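Long-range contact in aminoglycoside phosphotransferase (Streptomyces rimosus, PDB 6FUC), which probably confers resistance to streptomycin by transferring a phosphate group from ATP to the 3'' hydroxyl of the antibiotic: residues H118-E130 against G211-A223. Residues are numbered along the deposited sequence; the frame is centred on the assembly and turned at random.
Sequences HELPPEKCPFTRE and GRLGRADPYADLA
Arg215 meets Glu130 and Pro122 at the edge of its guanidinium and carries Thr128 CG2 over one face, 3.3 Å from Arg215 NH2. Arg215 NE forms a salt bridge with Glu130 OE2 at 3.0 Å, in the guanidinium plane but from above the carboxylate, the two planes being 53° apart. Arg215 NH1 donates to Pro122 O at 3.0 Å, and Cys125 N reaches that oxygen from the opposite face of its carbonyl. Waters link Arg215 NH2 to Glu130 OE1 and Cys125 O, helping to fix its rotation. Thr128 and Arg215 form a single beta bridge, Arg215 N bonding Phe127 O and Arg129 N bonding Arg215 O. Arg129 lays a guanidinium face on Ala220 CB, 3.5 Å from Arg129 NH2; its buried NE lacks a polar partner. At the start of the loop, His118 NE2 points almost straight at Asp221 OD2 (2.8 Å, 176°), while ND1 is hydrogen-bonded to Tyr251 OH. Asp221 accepts from His187 N and Gly188 N, and Arg129 NH1 bonds Gly188 O, probably steadying the His-Gly-Asp start of this kinase-like family's catalytic loop. Strand 214-216 lies between loop 118-130 and strand 184-186: Arg215 bonds the loop, Gly214 and Ala216 bond Cys186 and Val184.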
loop_
_atom_site.group_PDB
_atom_site.type_symbol
_atom_site.label_atom_id
_atom_site.label_comp_id
_atom_site.label_asym_id
_atom_site.label_seq_id
_atom_site.Cartn_x
_atom_site.Cartn_y
_atom_site.Cartn_z
ATOM N N HIS A 118 -3.131 0.622 -13.401
ATOM C CA HIS A 118 -2.194 -0.207 -14.098
ATOM C C HIS A 118 -2.148 0.037 -15.653
ATOM O O HIS A 118 -1.475 -0.699 -16.404
ATOM C CB HIS A 118 -2.473 -1.671 -13.865
ATOM C CG HIS A 118 -2.187 -2.153 -12.471
ATOM N ND1 HIS A 118 -2.222 -3.486 -12.162
ATOM C CD2 HIS A 118 -1.809 -1.513 -11.340
ATOM C CE1 HIS A 118 -1.907 -3.649 -10.897
ATOM N NE2 HIS A 118 -1.670 -2.452 -10.352
ATOM N N GLU A 119 -2.885 0.946 -16.138
ATOM C CA GLU A 119 -2.798 1.366 -17.520
ATOM C C GLU A 119 -2.076 2.670 -17.674
ATOM O O GLU A 119 -1.788 3.037 -18.825
ATOM C CB GLU A 119 -4.206 1.408 -18.161
ATOM C CG GLU A 119 -4.638 -0.028 -18.457
ATOM C CD GLU A 119 -6.018 -0.123 -19.052
ATOM O OE1 GLU A 119 -6.728 0.869 -19.143
ATOM O OE2 GLU A 119 -6.442 -1.220 -19.400
ATOM N N LEU A 120 -1.676 3.351 -16.601
ATOM C CA LEU A 120 -0.785 4.498 -16.778
ATOM C C LEU A 120 0.488 4.039 -17.477
ATOM O O LEU A 120 0.986 2.968 -17.192
ATOM C CB LEU A 120 -0.431 5.116 -15.435
ATOM C CG LEU A 120 -1.596 5.776 -14.678
ATOM C CD1 LEU A 120 -1.071 6.331 -13.381
ATOM C CD2 LEU A 120 -2.281 6.834 -15.516
ATOM N N PRO A 121 1.046 4.806 -18.421
ATOM C CA PRO A 121 2.226 4.327 -19.139
ATOM C C PRO A 121 3.451 4.222 -18.257
ATOM O O PRO A 121 3.898 5.210 -17.718
ATOM C CB PRO A 121 2.411 5.380 -20.256
ATOM C CG PRO A 121 1.659 6.559 -19.766
ATOM C CD PRO A 121 0.552 6.072 -18.929
ATOM N N PRO A 122 3.972 3.023 -18.047
ATOM C CA PRO A 122 4.938 2.905 -16.953
ATOM C C PRO A 122 6.218 3.642 -17.175
ATOM O O PRO A 122 6.868 4.102 -16.220
ATOM C CB PRO A 122 5.130 1.390 -16.790
ATOM C CG PRO A 122 4.634 0.813 -17.968
ATOM C CD PRO A 122 3.602 1.703 -18.583
ATOM N N GLU A 123 6.631 3.759 -18.441
ATOM C CA GLU A 123 7.879 4.475 -18.770
ATOM C C GLU A 123 7.760 5.983 -18.474
ATOM O O GLU A 123 8.810 6.633 -18.385
ATOM C CB GLU A 123 8.285 4.240 -20.217
ATOM C CG GLU A 123 7.511 4.961 -21.283
ATOM C CD GLU A 123 6.063 4.540 -21.539
ATOM O OE1 GLU A 123 5.525 3.565 -20.940
ATOM O OE2 GLU A 123 5.492 5.185 -22.464
ATOM N N LYS A 124 6.549 6.494 -18.302
ATOM C CA LYS A 124 6.354 7.893 -17.976
ATOM C C LYS A 124 6.229 8.112 -16.473
ATOM O O LYS A 124 6.122 9.257 -16.021
ATOM C CB LYS A 124 5.152 8.430 -18.715
ATOM C CG LYS A 124 5.326 8.250 -20.245
ATOM C CD LYS A 124 4.238 9.029 -20.961
ATOM C CE LYS A 124 4.099 8.680 -22.436
ATOM N NZ LYS A 124 5.307 8.198 -23.052
ATOM N N CYS A 125 6.195 7.063 -15.718
ATOM C CA CYS A 125 6.080 7.244 -14.269
ATOM C C CYS A 125 7.405 7.687 -13.725
ATOM O O CYS A 125 8.399 7.062 -13.977
ATOM C CB CYS A 125 5.664 5.921 -13.619
ATOM S SG CYS A 125 5.295 6.067 -11.879
ATOM N N PRO A 126 7.443 8.727 -12.878
ATOM C CA PRO A 126 8.697 9.116 -12.250
ATOM C C PRO A 126 9.221 8.127 -11.219
ATOM O O PRO A 126 10.384 8.218 -10.799
ATOM C CB PRO A 126 8.297 10.430 -11.446
ATOM C CG PRO A 126 7.154 10.921 -12.172
ATOM C CD PRO A 126 6.376 9.751 -12.627
ATOM N N PHE A 127 8.358 7.228 -10.786
ATOM C CA PHE A 127 8.610 6.431 -9.565
ATOM C C PHE A 127 8.709 4.952 -9.913
ATOM O O PHE A 127 8.026 4.447 -10.817
ATOM C CB PHE A 127 7.437 6.622 -8.609
ATOM C CG PHE A 127 7.140 8.070 -8.351
ATOM C CD1 PHE A 127 7.980 8.831 -7.629
ATOM C CD2 PHE A 127 6.019 8.651 -8.890
ATOM C CE1 PHE A 127 7.734 10.180 -7.399
ATOM C CE2 PHE A 127 5.752 9.990 -8.681
ATOM C CZ PHE A 127 6.616 10.774 -7.951
ATOM N N THR A 128 9.534 4.269 -9.119
ATOM C CA THR A 128 9.703 2.834 -9.237
ATOM C C THR A 128 9.574 2.146 -7.882
ATOM O O THR A 128 9.970 2.690 -6.860
ATOM C CB THR A 128 11.037 2.487 -9.873
ATOM O OG1 THR A 128 12.113 2.826 -8.976
ATOM C CG2 THR A 128 11.197 3.074 -11.233
ATOM N N ARG A 129 9.079 0.918 -7.916
ATOM C CA ARG A 129 9.196 -0.004 -6.753
ATOM C C ARG A 129 9.506 -1.386 -7.328
ATOM O O ARG A 129 8.884 -2.388 -7.030
ATOM C CB ARG A 129 7.958 -0.015 -5.848
ATOM C CG ARG A 129 6.666 -0.396 -6.493
ATOM C CD ARG A 129 5.839 -1.279 -5.602
ATOM N NE ARG A 129 6.541 -2.575 -5.434
ATOM C CZ ARG A 129 6.186 -3.535 -4.586
ATOM N NH1 ARG A 129 5.196 -3.424 -3.710
ATOM N NH2 ARG A 129 6.803 -4.704 -4.690
ATOM N N GLU A 130 10.513 -1.421 -8.207
ATOM C CA GLU A 130 10.852 -2.592 -8.946
ATOM C C GLU A 130 11.567 -3.602 -8.047
ATOM O O GLU A 130 12.011 -3.282 -6.932
ATOM C CB GLU A 130 11.637 -2.254 -10.224
ATOM C CG GLU A 130 10.780 -1.593 -11.281
ATOM C CD GLU A 130 11.520 -0.800 -12.282
ATOM O OE1 GLU A 130 12.697 -0.344 -11.985
ATOM O OE2 GLU A 130 10.969 -0.557 -13.382
ATOM N N GLY A 211 2.761 5.672 -0.640
ATOM C CA GLY A 211 4.175 5.871 -0.486
ATOM C C GLY A 211 5.093 4.944 -1.235
ATOM O O GLY A 211 6.276 5.245 -1.382
ATOM N N ARG A 212 4.576 3.806 -1.741
ATOM C CA ARG A 212 5.329 2.854 -2.560
ATOM C C ARG A 212 4.908 2.865 -4.013
ATOM O O ARG A 212 5.328 1.964 -4.753
ATOM C CB ARG A 212 5.274 1.455 -1.945
ATOM C CG ARG A 212 6.051 1.363 -0.679
ATOM C CD ARG A 212 5.989 -0.059 -0.099
ATOM N NE ARG A 212 6.903 -0.187 1.006
ATOM C CZ ARG A 212 7.379 -1.361 1.417
ATOM N NH1 ARG A 212 6.977 -2.474 0.874
ATOM N NH2 ARG A 212 8.262 -1.388 2.406
ATOM N N LEU A 213 4.120 3.810 -4.449
ATOM C CA LEU A 213 3.645 3.848 -5.843
ATOM C C LEU A 213 4.850 3.798 -6.788
ATOM O O LEU A 213 5.875 4.455 -6.574
ATOM C CB LEU A 213 2.857 5.123 -6.029
ATOM C CG LEU A 213 2.341 5.388 -7.426
ATOM C CD1 LEU A 213 0.889 5.809 -7.508
ATOM C CD2 LEU A 213 3.224 6.091 -8.275
ATOM N N GLY A 214 4.707 3.042 -7.880
ATOM C CA GLY A 214 5.743 3.058 -8.900
ATOM C C GLY A 214 5.697 1.847 -9.753
ATOM O O GLY A 214 4.946 0.886 -9.486
ATOM N N ARG A 215 6.564 1.813 -10.776
ATOM C CA ARG A 215 6.676 0.661 -11.641
ATOM C C ARG A 215 6.956 -0.598 -10.838
ATOM O O ARG A 215 7.849 -0.620 -9.981
ATOM C CB ARG A 215 7.870 0.831 -12.590
ATOM C CG ARG A 215 7.625 1.806 -13.714
ATOM C CD ARG A 215 8.635 1.665 -14.825
ATOM N NE ARG A 215 9.986 2.070 -14.507
ATOM C CZ ARG A 215 10.426 3.321 -14.646
ATOM N NH1 ARG A 215 9.571 4.266 -15.006
ATOM N NH2 ARG A 215 11.682 3.629 -14.415
ATOM N N ALA A 216 6.286 -1.699 -11.227
ATOM C CA ALA A 216 6.548 -3.010 -10.728
ATOM C C ALA A 216 5.704 -4.007 -11.523
ATOM O O ALA A 216 4.848 -3.634 -12.323
ATOM C CB ALA A 216 6.253 -3.136 -9.230
ATOM N N ASP A 217 5.933 -5.294 -11.286
ATOM C CA ASP A 217 5.070 -6.324 -11.814
ATOM C C ASP A 217 3.648 -6.133 -11.228
ATOM O O ASP A 217 3.536 -5.881 -10.023
ATOM C CB ASP A 217 5.670 -7.679 -11.395
ATOM C CG ASP A 217 4.980 -8.882 -11.943
ATOM O OD1 ASP A 217 3.748 -9.031 -11.838
ATOM O OD2 ASP A 217 5.675 -9.726 -12.491
ATOM N N PRO A 218 2.590 -6.284 -12.039
ATOM C CA PRO A 218 1.243 -6.125 -11.438
ATOM C C PRO A 218 0.962 -7.021 -10.246
ATOM O O PRO A 218 0.126 -6.681 -9.419
ATOM C CB PRO A 218 0.325 -6.435 -12.598
ATOM C CG PRO A 218 1.137 -7.205 -13.592
ATOM C CD PRO A 218 2.540 -6.619 -13.460
ATOM N N TYR A 219 1.587 -8.205 -10.195
ATOM C CA TYR A 219 1.387 -9.067 -9.000
ATOM C C TYR A 219 1.916 -8.510 -7.701
ATOM O O TYR A 219 1.517 -8.977 -6.651
ATOM C CB TYR A 219 1.922 -10.497 -9.288
ATOM C CG TYR A 219 0.971 -11.283 -10.112
ATOM C CD1 TYR A 219 -0.182 -11.774 -9.548
ATOM C CD2 TYR A 219 1.126 -11.463 -11.455
ATOM C CE1 TYR A 219 -1.116 -12.454 -10.282
ATOM C CE2 TYR A 219 0.186 -12.185 -12.234
ATOM C CZ TYR A 219 -0.962 -12.614 -11.642
ATOM O OH TYR A 219 -1.919 -13.289 -12.360
ATOM N N ALA A 220 2.795 -7.491 -7.752
ATOM C CA ALA A 220 3.177 -6.822 -6.526
ATOM C C ALA A 220 1.944 -6.256 -5.839
ATOM O O ALA A 220 1.905 -6.163 -4.592
ATOM C CB ALA A 220 4.213 -5.736 -6.788
ATOM N N ASP A 221 0.989 -5.792 -6.616
ATOM C CA ASP A 221 -0.306 -5.326 -6.144
ATOM C C ASP A 221 -1.298 -6.451 -5.998
ATOM O O ASP A 221 -1.943 -6.580 -4.929
ATOM C CB ASP A 221 -0.875 -4.263 -7.121
ATOM C CG ASP A 221 -0.432 -2.839 -6.929
ATOM O OD1 ASP A 221 0.376 -2.556 -6.036
ATOM O OD2 ASP A 221 -0.903 -2.008 -7.747
ATOM N N LEU A 222 -1.490 -7.285 -7.007
ATOM C CA LEU A 222 -2.564 -8.260 -6.958
ATOM C C LEU A 222 -2.366 -9.286 -5.836
ATOM O O LEU A 222 -3.332 -9.734 -5.236
ATOM C CB LEU A 222 -2.757 -8.953 -8.263
ATOM C CG LEU A 222 -3.078 -8.060 -9.478
ATOM C CD1 LEU A 222 -3.206 -8.903 -10.735
ATOM C CD2 LEU A 222 -4.296 -7.175 -9.144
ATOM N N ALA A 223 -1.107 -9.639 -5.527
ATOM C CA ALA A 223 -0.890 -10.611 -4.459
ATOM C C ALA A 223 -1.481 -10.126 -3.145
ATOM O O ALA A 223 -2.056 -10.895 -2.365
ATOM C CB ALA A 223 0.578 -10.925 -4.294
HETATM O O HOH W 1 11.397 6.674 -14.373
HETATM O O HOH W 2 8.282 3.158 -4.801
HETATM O O HOH W 3 4.235 -6.099 -2.973
HETATM O O HOH W 4 13.454 1.414 -13.888
#